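Local coordinates for protein endoglucanase (Clostridium thermocellum, PDB 2E4T) that hydrolyses internal beta-1,4-glucosidic bonds of cellulose and probably of xyloglucan, through the family 44 glycoside hydrolase domain of a larger multidomain enzyme, at residues G45-G50 with S58-D63; V102-I107 with G177-S182; S116-G121 with S131-E136; V137-G142 with V156-F161; Y169-T174 with D222-I227. All blocks are in the same frame, centred on the assembly; numbering follows the deposited sequence. Where two conformers were deposited one is given.

Contact 1 of 5, residues G45-G50 with S58-D63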
# COMPACT_ATOMS: atom_id res chain seq x y z
N GLY A 45 7.86 6.84 2.93
CA GLY A 45 9.06 6.65 2.17
C GLY A 45 10.27 7.37 2.77
O GLY A 45 10.19 7.96 3.86
N ASN A 46 11.39 7.28 2.07
CA ASN A 46 12.68 7.62 2.68
C ASN A 46 12.71 9.05 3.24
O ASN A 46 13.31 9.27 4.32
CB ASN A 46 13.80 7.50 1.65
CG ASN A 46 14.06 6.07 1.27
OD1 ASN A 46 13.62 5.13 1.96
ND2 ASN A 46 14.87 5.86 0.20
N ARG A 47 12.11 10.03 2.55
CA ARG A 47 12.22 11.40 3.00
C ARG A 47 11.50 11.63 4.31
O ARG A 47 11.74 12.69 4.97
CB ARG A 47 11.66 12.37 1.97
CG ARG A 47 12.67 12.85 0.96
CD ARG A 47 13.54 13.95 1.58
NE ARG A 47 14.50 14.44 0.60
CZ ARG A 47 15.15 15.60 0.78
NH1 ARG A 47 15.01 16.31 1.90
NH2 ARG A 47 15.99 16.04 -0.18
N THR A 48 10.58 10.75 4.72
CA THR A 48 9.81 11.02 5.91
C THR A 48 10.52 10.65 7.23
O THR A 48 10.12 11.13 8.27
CB THR A 48 8.41 10.37 5.84
OG1 THR A 48 8.51 8.96 5.86
CG2 THR A 48 7.65 10.88 4.62
N THR A 49 11.62 9.88 7.15
CA THR A 49 12.29 9.46 8.39
C THR A 49 12.83 10.65 9.19
O THR A 49 12.72 10.70 10.41
CB THR A 49 13.40 8.46 8.03
OG1 THR A 49 12.80 7.28 7.51
CG2 THR A 49 14.28 8.16 9.26
N GLY A 50 13.46 11.60 8.46
CA GLY A 50 14.11 12.73 9.11
C GLY A 50 13.31 14.03 9.02
O GLY A 50 13.84 15.11 9.27
N SER A 58 13.87 18.27 6.11
CA SER A 58 14.00 16.82 6.05
C SER A 58 15.34 16.51 5.37
O SER A 58 16.01 17.41 4.85
CB SER A 58 12.85 16.16 5.25
OG SER A 58 12.85 16.59 3.89
N ASN A 59 15.71 15.21 5.37
CA ASN A 59 17.01 14.80 4.89
C ASN A 59 16.86 13.71 3.84
O ASN A 59 16.12 12.74 3.99
CB ASN A 59 17.88 14.33 6.08
CG ASN A 59 19.35 14.22 5.69
OD1 ASN A 59 19.77 13.23 5.05
ND2 ASN A 59 20.14 15.25 6.00
N ALA A 60 17.62 13.88 2.75
CA ALA A 60 17.58 12.95 1.62
C ALA A 60 18.24 11.61 1.94
O ALA A 60 17.99 10.60 1.20
CB ALA A 60 18.32 13.54 0.45
N GLY A 61 19.10 11.57 2.94
CA GLY A 61 19.88 10.34 3.17
C GLY A 61 20.67 9.98 1.93
O GLY A 61 21.14 10.84 1.15
N SER A 62 20.78 8.68 1.71
CA SER A 62 21.49 8.15 0.57
C SER A 62 20.89 8.52 -0.79
O SER A 62 21.54 8.35 -1.83
CB SER A 62 21.60 6.65 0.70
OG SER A 62 20.27 6.04 0.70
N ASP A 63 19.64 9.01 -0.82
CA ASP A 63 19.05 9.41 -2.10
C ASP A 63 19.74 10.69 -2.65
O ASP A 63 19.69 10.91 -3.86
CB ASP A 63 17.57 9.57 -2.01
CG ASP A 63 16.82 8.24 -1.87
OD1 ASP A 63 17.27 7.25 -2.47
OD2 ASP A 63 15.75 8.23 -1.30
O HOH W 1 14.26 12.77 6.01
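R47 lies along the backbone of S58-A60, and N46 reaches D63. N46 and R47 belong to the loop that follows strand 40-43 of the TIM barrel. The partner segment holds strand 58-59, the edge of a small three-stranded antiparallel sheet. The guanidinium of R47 lies flat over the N59-A60 peptide, with A60 N 3.6 Å above the plane, over its centre. A60 CB covers the same group and comes 3.5 Å from R47 NH2. At the edge of the group, R47 NH1 donates to S58 OG over 3.0 Å. This bond is bent, with an angle of 142° at the hydrogen, and OG sits a little out of the guanidinium plane. The chain of R47 turns at chi2 (-79°), which swings its end onto the strand. The stronger polar partner of R47 is D69, on the next strand of the small sheet, by a salt bridge. L72 and Y71 of helix 71-75 also touch the R47 side chain.

The second shell holds the two backbones in place. Water 1 donates to R47 O and accepts from G50 N and N59 N, so it bridges the loop and the strand. N59 OD1 takes the N-H of G61 in an Asx turn, where the chain leaves the strand. G45 O accepts from both T48 N and T48 OG1, which curls the start of the loop.

At the far end, N46 ND2 donates almost straight (176°) to D63 OD2 over 2.9 Å. The acceptor lies in the amide plane of N46, and the donor meets the syn side of the carboxylate, tilted from its plane.

Contact 2 of 5, residues V102-I107 with G177-S182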
# COMPACT_ATOMS: atom_id res chain seq x y z
N VAL A 102 -10.51 11.94 -0.73
CA VAL A 102 -9.79 10.72 -0.30
C VAL A 102 -10.11 10.45 1.16
O VAL A 102 -9.86 11.32 2.00
CB VAL A 102 -8.28 10.93 -0.48
CG1 VAL A 102 -7.53 9.74 0.09
CG2 VAL A 102 -7.93 11.11 -1.95
N PRO A 103 -10.66 9.27 1.49
CA PRO A 103 -11.15 9.04 2.87
C PRO A 103 -10.09 8.57 3.82
O PRO A 103 -10.38 8.57 5.01
CB PRO A 103 -12.22 7.97 2.67
CG PRO A 103 -11.74 7.16 1.52
CD PRO A 103 -11.16 8.22 0.55
N TYR A 104 -8.88 8.21 3.40
CA TYR A 104 -7.87 7.72 4.32
C TYR A 104 -6.57 8.44 4.03
O TYR A 104 -6.03 8.35 2.93
CB TYR A 104 -7.66 6.19 4.19
CG TYR A 104 -7.09 5.57 5.44
CD1 TYR A 104 -7.87 4.73 6.23
CD2 TYR A 104 -5.76 5.82 5.86
CE1 TYR A 104 -7.41 4.20 7.43
CE2 TYR A 104 -5.28 5.27 7.05
CZ TYR A 104 -6.11 4.50 7.84
OH TYR A 104 -5.61 4.06 9.05
N THR A 105 -6.01 9.12 5.07
CA THR A 105 -4.67 9.66 5.02
C THR A 105 -3.83 8.94 6.08
O THR A 105 -4.25 8.82 7.24
CB THR A 105 -4.68 11.16 5.30
OG1 THR A 105 -5.43 11.80 4.25
CG2 THR A 105 -3.26 11.73 5.31
N LEU A 106 -2.67 8.44 5.64
CA LEU A 106 -1.69 7.75 6.48
C LEU A 106 -0.43 8.61 6.54
O LEU A 106 0.18 8.90 5.51
CB LEU A 106 -1.37 6.39 5.83
CG LEU A 106 -0.23 5.60 6.46
CD1 LEU A 106 -0.51 5.30 7.93
CD2 LEU A 106 -0.02 4.30 5.69
N ILE A 107 -0.11 9.09 7.77
CA ILE A 107 1.04 9.98 7.96
C ILE A 107 2.16 9.23 8.69
O ILE A 107 1.95 8.71 9.78
CB ILE A 107 0.61 11.23 8.77
CG1 ILE A 107 -0.43 12.05 8.01
CG2 ILE A 107 1.83 12.08 9.17
CD1 ILE A 107 -0.05 12.50 6.61
N GLY A 177 -10.52 13.70 10.12
CA GLY A 177 -9.34 13.34 10.86
C GLY A 177 -8.40 12.51 10.03
O GLY A 177 -8.79 11.75 9.14
N ILE A 178 -7.11 12.59 10.39
CA ILE A 178 -6.10 11.68 9.82
C ILE A 178 -6.27 10.33 10.51
O ILE A 178 -6.25 10.20 11.74
CB ILE A 178 -4.71 12.28 10.06
CG1 ILE A 178 -4.58 13.50 9.12
CG2 ILE A 178 -3.62 11.23 9.82
CD1 ILE A 178 -3.43 14.42 9.46
N LYS A 179 -6.49 9.28 9.70
CA LYS A 179 -6.89 7.99 10.25
C LYS A 179 -5.76 7.12 10.73
O LYS A 179 -5.96 6.30 11.64
CB LYS A 179 -7.78 7.21 9.26
CG LYS A 179 -9.17 7.73 9.13
CD LYS A 179 -9.98 6.86 8.09
CE LYS A 179 -11.45 7.14 8.01
NZ LYS A 179 -11.72 8.46 7.42
N GLY A 180 -4.56 7.26 10.12
CA GLY A 180 -3.49 6.36 10.44
C GLY A 180 -2.14 7.04 10.52
O GLY A 180 -1.91 8.06 9.85
N TYR A 181 -1.26 6.44 11.34
CA TYR A 181 0.11 6.87 11.45
C TYR A 181 1.00 5.66 11.32
O TYR A 181 0.72 4.57 11.84
CB TYR A 181 0.38 7.53 12.82
CG TYR A 181 -0.42 8.80 13.01
CD1 TYR A 181 -0.00 9.99 12.44
CD2 TYR A 181 -1.64 8.78 13.70
CE1 TYR A 181 -0.76 11.17 12.57
CE2 TYR A 181 -2.41 9.92 13.81
CZ TYR A 181 -1.99 11.12 13.22
OH TYR A 181 -2.71 12.29 13.31
N SER A 182 2.14 5.87 10.62
CA SER A 182 3.14 4.81 10.46
C SER A 182 4.32 5.03 11.39
O SER A 182 4.75 6.18 11.62
CB SER A 182 3.65 4.84 9.00
OG SER A 182 4.66 3.90 8.72
O HOH W 2 -7.88 10.19 7.01
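K179 runs across one face of the Y104 ring. Its CB stands 3.6 Å from the ring centroid in a CH-pi contact. CD follows over the same face, 3.5 Å from Y104 CD1. The lysine chain stays extended until chi4 (69°), where it bends and brings NZ to P103 O at 2.8 Å. That bond meets the carbonyl nearly along the C=O axis. Y104 OH passes 3.4 Å from G180 CA; with no side chain, G180 leaves the hydroxyl room. This hydroxyl is bonded to E226 on the next strand.

L106 lies on the same face of the sheet as Y104, with CD1 packed against the backbone of G180. On the opposite face, I107 CG1 meets I178 CG2 at 3.8 Å, the two side chains crossing at about a right angle. I107 CB also touches Y181 CD1. Helices 88-99 and 158-169 cover this side.

The backbones pair in parallel. I107 N donates to G180 O at 2.9 Å, and S182 N to I107 O at 3.0 Å. Water 2 joins T105 N to G177 O where the strands begin. The two strands cross at -27°, and they are neighbours in the eight-stranded parallel barrel of the TIM fold.

Contact 3 of 5, residues S116-G121 with S131-E136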
# COMPACT_ATOMS: atom_id res chain seq x y z
N SER A 116 15.85 16.46 10.92
CA SER A 116 16.68 17.58 10.50
C SER A 116 16.45 18.83 11.36
O SER A 116 15.30 19.30 11.53
CB SER A 116 16.30 17.97 9.06
OG SER A 116 16.70 16.96 8.15
N ALA A 117 17.55 19.44 11.82
CA ALA A 117 17.46 20.70 12.54
C ALA A 117 17.36 21.91 11.63
O ALA A 117 16.99 22.99 12.10
CB ALA A 117 18.69 20.88 13.43
N ASP A 118 17.77 21.75 10.37
CA ASP A 118 18.00 22.88 9.48
C ASP A 118 17.78 22.40 8.05
O ASP A 118 17.56 21.21 7.79
CB ASP A 118 19.41 23.47 9.69
CG ASP A 118 20.49 22.41 9.41
OD1 ASP A 118 20.55 21.92 8.26
OD2 ASP A 118 21.26 22.06 10.36
N GLY A 119 17.86 23.36 7.13
CA GLY A 119 17.83 23.09 5.70
C GLY A 119 19.13 23.50 5.02
O GLY A 119 19.12 24.00 3.90
N ASN A 120 20.26 23.26 5.68
CA ASN A 120 21.52 23.89 5.27
C ASN A 120 22.36 23.10 4.30
O ASN A 120 23.41 23.62 3.89
CB ASN A 120 22.42 24.23 6.49
CG ASN A 120 21.78 25.04 7.51
OD1 ASN A 120 20.91 25.78 7.21
ND2 ASN A 120 22.30 25.00 8.77
N GLY A 121 21.92 21.92 3.85
CA GLY A 121 22.67 21.16 2.87
C GLY A 121 23.23 19.88 3.50
O GLY A 121 22.68 19.32 4.48
N SER A 131 24.11 15.85 16.81
CA SER A 131 24.96 16.97 16.44
C SER A 131 24.08 18.19 16.25
O SER A 131 22.83 18.07 16.26
CB SER A 131 25.77 16.69 15.17
OG SER A 131 24.92 16.86 14.03
N SER A 132 24.69 19.33 15.96
CA SER A 132 23.93 20.54 15.71
C SER A 132 23.01 20.40 14.50
O SER A 132 22.07 21.22 14.35
CB SER A 132 24.88 21.74 15.44
OG SER A 132 25.60 21.56 14.26
N ARG A 133 23.25 19.41 13.64
CA ARG A 133 22.43 19.25 12.43
C ARG A 133 21.10 18.53 12.71
O ARG A 133 20.29 18.43 11.78
CB ARG A 133 23.20 18.47 11.36
CG ARG A 133 24.56 19.10 11.02
CD ARG A 133 24.49 20.54 10.56
NE ARG A 133 23.57 20.74 9.44
CZ ARG A 133 23.85 20.43 8.17
NH1 ARG A 133 25.02 19.89 7.84
NH2 ARG A 133 22.91 20.64 7.24
N TRP A 134 20.90 18.04 13.93
CA TRP A 134 19.75 17.18 14.21
C TRP A 134 19.07 17.60 15.48
O TRP A 134 19.72 18.09 16.44
CB TRP A 134 20.25 15.72 14.39
CG TRP A 134 20.96 15.17 13.21
CD1 TRP A 134 22.30 14.96 13.09
CD2 TRP A 134 20.38 14.75 11.96
NE1 TRP A 134 22.61 14.43 11.87
CE2 TRP A 134 21.44 14.29 11.14
CE3 TRP A 134 19.07 14.78 11.44
CZ2 TRP A 134 21.21 13.82 9.85
CZ3 TRP A 134 18.85 14.33 10.16
CH2 TRP A 134 19.92 13.85 9.38
N LYS A 135 17.78 17.29 15.56
CA LYS A 135 17.03 17.35 16.81
C LYS A 135 16.64 15.92 17.21
O LYS A 135 16.26 15.10 16.33
CB LYS A 135 15.76 18.18 16.65
CG LYS A 135 15.99 19.62 16.24
CD LYS A 135 16.83 20.41 17.21
CE LYS A 135 17.01 21.86 16.78
NZ LYS A 135 17.86 22.60 17.78
N GLU A 136 16.76 15.60 18.49
CA GLU A 136 16.38 14.31 18.99
C GLU A 136 14.86 14.18 19.08
O GLU A 136 14.21 15.08 19.62
CB GLU A 136 17.01 14.10 20.40
CG GLU A 136 16.71 12.71 20.98
CD GLU A 136 17.15 12.55 22.40
OE1 GLU A 136 18.24 13.06 22.76
OE2 GLU A 136 16.40 11.89 23.19
O HOH W 3 19.86 19.20 9.23
O HOH W 4 21.68 23.38 12.65
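D118 and R133 form a side-on, two-pronged salt bridge that turns on a sharply folded arginine. R133 bends at both chi2 (-57°) and chi3 (-54°); these two bends fold the guanidinium back toward the 116-121 loop. NE donates to D118 OD2 over 2.8 Å and NH2 to D118 OD1 over 2.9 Å. Both oxygens are met on their syn sides, and the carboxylate and guanidinium are nearly coplanar, 21° apart. The paired bonds fix the rotation of both groups.

R133 NH2 has a second acceptor, G121 O, at 3.1 Å, which it meets from above the carbonyl plane. R133 NH1 is held outside the pair by E127, in another salt bridge, and by P122 O. The guanidinium thus ties several parts of the loop together.

D118 has further partners. Its OD1 also accepts from N120 N, on the anti side, which makes an Asx turn. Water 4 donates to D118 OD2 and to S132 O, bridging the two segments. Several donors on one carboxylate would probably stabilise its negative charge.

Beside the salt bridge, A117 N donates to R133 O at 2.9 Å. A117 CB packs against the R133 carbonyl and reaches K135 CE at 3.9 Å. The edge of the W134 ring, at CE3, faces S116 N 3.7 Å away. S131 OG takes R133 N in an ST turn, and a type I turn runs from S131 to W134.

S116 and W134 are a non-hydrogen-bonded antiparallel pair. They join strands 114-116 and 134-138 of a small mixed sheet beside the calcium site, an excursion from the TIM barrel.

Contact 4 of 5, residues V137-G142 with V156-F161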
# COMPACT_ATOMS: atom_id res chain seq x y z
N VAL A 137 14.32 13.07 18.56
CA VAL A 137 12.90 12.82 18.69
C VAL A 137 12.60 12.14 20.01
O VAL A 137 13.26 11.15 20.38
CB VAL A 137 12.42 11.91 17.54
CG1 VAL A 137 10.98 11.51 17.77
CG2 VAL A 137 12.58 12.69 16.21
N LYS A 138 11.60 12.67 20.72
CA LYS A 138 11.01 11.98 21.86
C LYS A 138 9.56 11.72 21.53
O LYS A 138 8.88 12.59 20.94
CB LYS A 138 11.16 12.80 23.15
CG LYS A 138 12.59 12.81 23.64
CD LYS A 138 12.71 13.48 24.98
CE LYS A 138 14.01 13.14 25.73
NZ LYS A 138 15.21 13.64 24.93
N PHE A 139 9.05 10.55 21.92
CA PHE A 139 7.68 10.25 21.55
C PHE A 139 6.66 10.99 22.42
O PHE A 139 5.61 11.38 21.90
CB PHE A 139 7.46 8.74 21.57
CG PHE A 139 8.39 8.02 20.61
CD1 PHE A 139 8.70 8.53 19.36
CD2 PHE A 139 8.91 6.78 20.97
CE1 PHE A 139 9.53 7.81 18.47
CE2 PHE A 139 9.73 6.09 20.10
CZ PHE A 139 10.04 6.62 18.88
N GLU A 140 6.98 11.14 23.71
CA GLU A 140 6.09 11.81 24.67
C GLU A 140 6.76 13.07 25.20
O GLU A 140 7.83 13.00 25.81
CB GLU A 140 5.72 10.96 25.85
CG GLU A 140 4.79 9.90 25.40
CD GLU A 140 4.14 9.08 26.52
OE1 GLU A 140 3.91 9.64 27.62
OE2 GLU A 140 3.74 7.90 26.29
N LYS A 141 6.10 14.21 25.04
CA LYS A 141 6.65 15.46 25.58
C LYS A 141 6.72 15.46 27.11
O LYS A 141 7.69 15.99 27.68
CB LYS A 141 5.82 16.63 25.08
CG LYS A 141 6.41 18.00 25.43
CD LYS A 141 5.63 19.12 24.86
CE LYS A 141 6.31 20.48 25.05
NZ LYS A 141 5.48 21.60 24.63
N GLY A 142 5.68 14.92 27.76
CA GLY A 142 5.62 14.94 29.24
C GLY A 142 5.58 16.32 29.85
O GLY A 142 5.95 16.52 31.00
N VAL A 156 12.21 17.18 19.37
CA VAL A 156 10.95 17.24 18.61
C VAL A 156 10.07 16.11 19.14
O VAL A 156 10.55 14.99 19.31
CB VAL A 156 11.25 17.08 17.11
CG1 VAL A 156 10.02 16.97 16.30
CG2 VAL A 156 12.12 18.28 16.60
N TYR A 157 8.80 16.43 19.42
CA TYR A 157 7.95 15.50 20.14
C TYR A 157 6.84 14.95 19.20
O TYR A 157 6.08 15.73 18.61
CB TYR A 157 7.28 16.20 21.34
CG TYR A 157 8.33 16.69 22.31
CD1 TYR A 157 8.97 15.81 23.15
CD2 TYR A 157 8.69 18.04 22.37
CE1 TYR A 157 9.94 16.25 24.05
CE2 TYR A 157 9.68 18.48 23.25
CZ TYR A 157 10.28 17.56 24.11
OH TYR A 157 11.27 17.95 25.00
N MET A 158 6.76 13.63 19.11
CA MET A 158 5.75 13.04 18.23
C MET A 158 4.32 13.24 18.72
O MET A 158 3.43 13.49 17.90
CB MET A 158 6.02 11.56 17.94
CG MET A 158 7.27 11.32 17.10
SD MET A 158 7.21 12.12 15.48
CE MET A 158 8.19 13.58 15.77
N ASP A 159 4.09 13.09 20.03
CA ASP A 159 2.72 13.29 20.49
C ASP A 159 2.27 14.75 20.27
O ASP A 159 1.10 14.99 19.99
CB ASP A 159 2.50 12.77 21.92
CG ASP A 159 3.36 13.41 22.99
OD1 ASP A 159 4.26 14.22 22.75
OD2 ASP A 159 3.06 13.00 24.19
N GLU A 160 3.20 15.72 20.39
CA GLU A 160 2.86 17.10 20.16
C GLU A 160 2.49 17.33 18.68
O GLU A 160 1.57 18.10 18.37
CB GLU A 160 4.00 18.00 20.61
CG GLU A 160 3.61 19.47 20.62
CD GLU A 160 4.68 20.33 21.28
OE1 GLU A 160 5.88 20.25 20.85
OE2 GLU A 160 4.34 21.09 22.23
N PHE A 161 3.20 16.65 17.77
CA PHE A 161 2.89 16.70 16.34
C PHE A 161 1.46 16.16 16.12
O PHE A 161 0.62 16.80 15.44
CB PHE A 161 3.95 15.87 15.63
CG PHE A 161 3.88 15.71 14.11
CD1 PHE A 161 3.08 16.49 13.28
CD2 PHE A 161 4.71 14.74 13.56
CE1 PHE A 161 3.09 16.26 11.91
CE2 PHE A 161 4.73 14.52 12.18
CZ PHE A 161 3.93 15.29 11.37
O HOH W 5 9.37 18.05 27.82
O HOH W 6 3.24 14.11 26.62
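K138 and Y157 pair in parallel in the small mixed sheet, just where strand 155-157 gives way to helix 158-169 of the TIM barrel. This sheet borders the calcium site. K138 N donates to V156 O at 2.9 Å. K138 O then accepts from M158 N, and F139 O from D159 N, both at 3.0 Å. The last two bonds serve N-H groups of the first helical turn, which have no earlier helical carbonyl to use.

CG of D159 lies between the backbone N and the carbonyl carbon (chi1 60°), which brings the carboxylate back over the F139-K141 backbone. OD1 accepts from K141 N at 2.9 Å, on the syn side. OD2 accepts from water 6, which accepts from G142 N. D159 thus takes the N-H of K141 directly and that of G142 through water 6.

K141 O is satisfied by water 5. K138 NZ is paired outside the contact with E136, and E140 with K220 of helix 204-221.

On the apolar side, M158 CG packs against V137 CG1 and the edge of the F139 ring at CD1.

K141 CG sits over the centre of the Y157 ring, 3.8 Å from its centroid. The extended chain of K141 continues to E160, whose OE2 also accepts from S146 N. NZ also bonds P144 O. The salt bridge K141 NZ to E160 OE2 is 2.7 Å long.

Contact 5 of 5, residues Y169-T174 with D222-I227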
# COMPACT_ATOMS: atom_id res chain seq x y z
N TYR A 169 -7.78 19.01 12.56
CA TYR A 169 -8.64 18.20 11.71
C TYR A 169 -9.69 17.41 12.46
O TYR A 169 -10.54 16.77 11.80
CB TYR A 169 -7.79 17.22 10.88
CG TYR A 169 -6.93 17.92 9.87
CD1 TYR A 169 -7.48 18.63 8.84
CD2 TYR A 169 -5.54 17.86 9.97
CE1 TYR A 169 -6.69 19.26 7.87
CE2 TYR A 169 -4.74 18.44 9.03
CZ TYR A 169 -5.31 19.17 7.99
OH TYR A 169 -4.46 19.73 7.05
N GLY A 170 -9.63 17.36 13.79
CA GLY A 170 -10.40 16.39 14.54
C GLY A 170 -9.62 15.06 14.67
O GLY A 170 -8.68 14.81 13.90
N ASN A 171 -10.06 14.20 15.57
CA ASN A 171 -9.43 12.92 15.73
C ASN A 171 -9.82 11.96 14.59
O ASN A 171 -10.69 12.26 13.74
CB ASN A 171 -9.68 12.36 17.13
CG ASN A 171 -11.13 11.92 17.37
OD1 ASN A 171 -11.71 11.27 16.54
ND2 ASN A 171 -11.75 12.38 18.45
N ALA A 172 -9.19 10.78 14.61
CA ALA A 172 -9.38 9.82 13.53
C ALA A 172 -10.79 9.30 13.37
O ALA A 172 -11.10 8.71 12.32
CB ALA A 172 -8.44 8.65 13.73
N SER A 173 -11.64 9.47 14.39
CA SER A 173 -13.04 9.03 14.28
C SER A 173 -13.94 10.05 13.60
O SER A 173 -15.10 9.74 13.37
CB SER A 173 -13.63 8.69 15.63
OG SER A 173 -13.97 9.85 16.39
N THR A 174 -13.41 11.24 13.29
CA THR A 174 -14.19 12.32 12.72
C THR A 174 -14.03 12.35 11.21
O THR A 174 -13.06 11.77 10.67
CB THR A 174 -13.81 13.67 13.32
OG1 THR A 174 -12.52 14.07 12.84
CG2 THR A 174 -13.83 13.64 14.87
N ASP A 222 -4.81 10.50 20.37
CA ASP A 222 -5.89 10.10 19.48
C ASP A 222 -6.13 8.62 19.66
O ASP A 222 -5.50 7.79 18.99
CB ASP A 222 -5.61 10.41 18.01
CG ASP A 222 -6.82 10.19 17.15
OD1 ASP A 222 -7.79 9.52 17.63
OD2 ASP A 222 -6.81 10.68 15.99
N PRO A 223 -7.04 8.25 20.57
CA PRO A 223 -7.29 6.84 20.82
C PRO A 223 -7.85 6.10 19.62
O PRO A 223 -7.91 4.85 19.66
CB PRO A 223 -8.32 6.85 21.97
CG PRO A 223 -8.29 8.24 22.54
CD PRO A 223 -7.79 9.14 21.47
N TYR A 224 -8.34 6.84 18.62
CA TYR A 224 -8.99 6.23 17.46
C TYR A 224 -8.03 6.05 16.30
O TYR A 224 -8.39 5.41 15.29
CB TYR A 224 -10.16 7.13 16.99
CG TYR A 224 -11.10 7.37 18.15
CD1 TYR A 224 -11.97 6.42 18.59
CD2 TYR A 224 -11.06 8.57 18.84
CE1 TYR A 224 -12.79 6.67 19.72
CE2 TYR A 224 -11.87 8.86 19.95
CZ TYR A 224 -12.70 7.88 20.40
OH TYR A 224 -13.52 8.11 21.49
N ALA A 225 -6.82 6.60 16.39
CA ALA A 225 -5.88 6.52 15.26
C ALA A 225 -5.33 5.10 15.14
O ALA A 225 -5.07 4.44 16.16
CB ALA A 225 -4.76 7.52 15.47
N GLU A 226 -5.11 4.67 13.91
CA GLU A 226 -4.55 3.34 13.65
C GLU A 226 -3.05 3.45 13.49
O GLU A 226 -2.56 4.32 12.74
CB GLU A 226 -5.19 2.76 12.39
CG GLU A 226 -6.61 2.34 12.67
CD GLU A 226 -7.34 1.76 11.46
OE1 GLU A 226 -7.20 2.29 10.34
OE2 GLU A 226 -8.05 0.77 11.65
N ILE A 227 -2.34 2.53 14.16
CA ILE A 227 -0.88 2.46 14.05
C ILE A 227 -0.50 1.34 13.11
O ILE A 227 -0.93 0.18 13.23
CB ILE A 227 -0.28 2.22 15.48
CG1 ILE A 227 -0.43 3.48 16.33
CG2 ILE A 227 1.17 1.75 15.38
CD1 ILE A 227 0.58 4.63 15.90
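A172 and D222 join two turns at the N-terminal end of neighbouring TIM-barrel strands. N171-T174 is a type I turn in the connection from helix 158-169 to strand 180-183. D222-A225 is another, between helix 204-221 and strand 226-232.

One hydrogen bond links the turns. A172 N donates to D222 OD2 over 2.8 Å, on the syn lone pair of that oxygen. CG of D222 is anti to its backbone N (chi1 -171°), which extends the carboxylate toward the other turn. The other oxygen, D222 OD1, takes Y224 N from above the carboxylate plane, in an Asx turn. One carboxylate thus shapes its own turn and holds the facing one.

N171 shapes its own turn in a similar way. Its OD1 accepts from both S173 N and S173 OG, each in the carbonyl plane. The hydroxyl lies on a lone pair. This second Asx turn keeps the amide fixed, and N171 O in turn accepts from T174 N and T174 OG1.

The apolar contacts centre on A172 CB, which meets Y224 CB at 4.0 Å and A225 CB at 4.2 Å. The methyl also lies against D222 OD2 and Y224 O. V166 of helix 158-169 touches both N171 and D222 and backs this part of the contact.

The aromatic contacts belong to Y224. The N171 amide lies obliquely to the ring, planes 36° apart, with N171 OD1 3.6 Å from Y224 CD2. S173 CB stands over one ring face, offset toward the rim, 4.2 Å from the centroid in a CH-pi contact.

How the contacts relate
From the N terminus, contact 1 comes first. It closes a short loop between barrel strand 40-43 and the small antiparallel sheet. Contact 2 then opens at strand 104-109 and closes a long loop at strand 180-183. Contacts 3 and 4 both lie within that loop, in series, and share strand 134-138 of the mixed sheet near calcium. Contact 3 also touches contact 1, where G50 O meets S116 N. Contact 4 passes the chain into helix 158-169, which leads back to the barrel. Contact 5 crosses contact 2 and reaches strand 226-232. Contacts 2 and 5 meet at strands 180-183 and 226-232, so three consecutive barrel strands are tied.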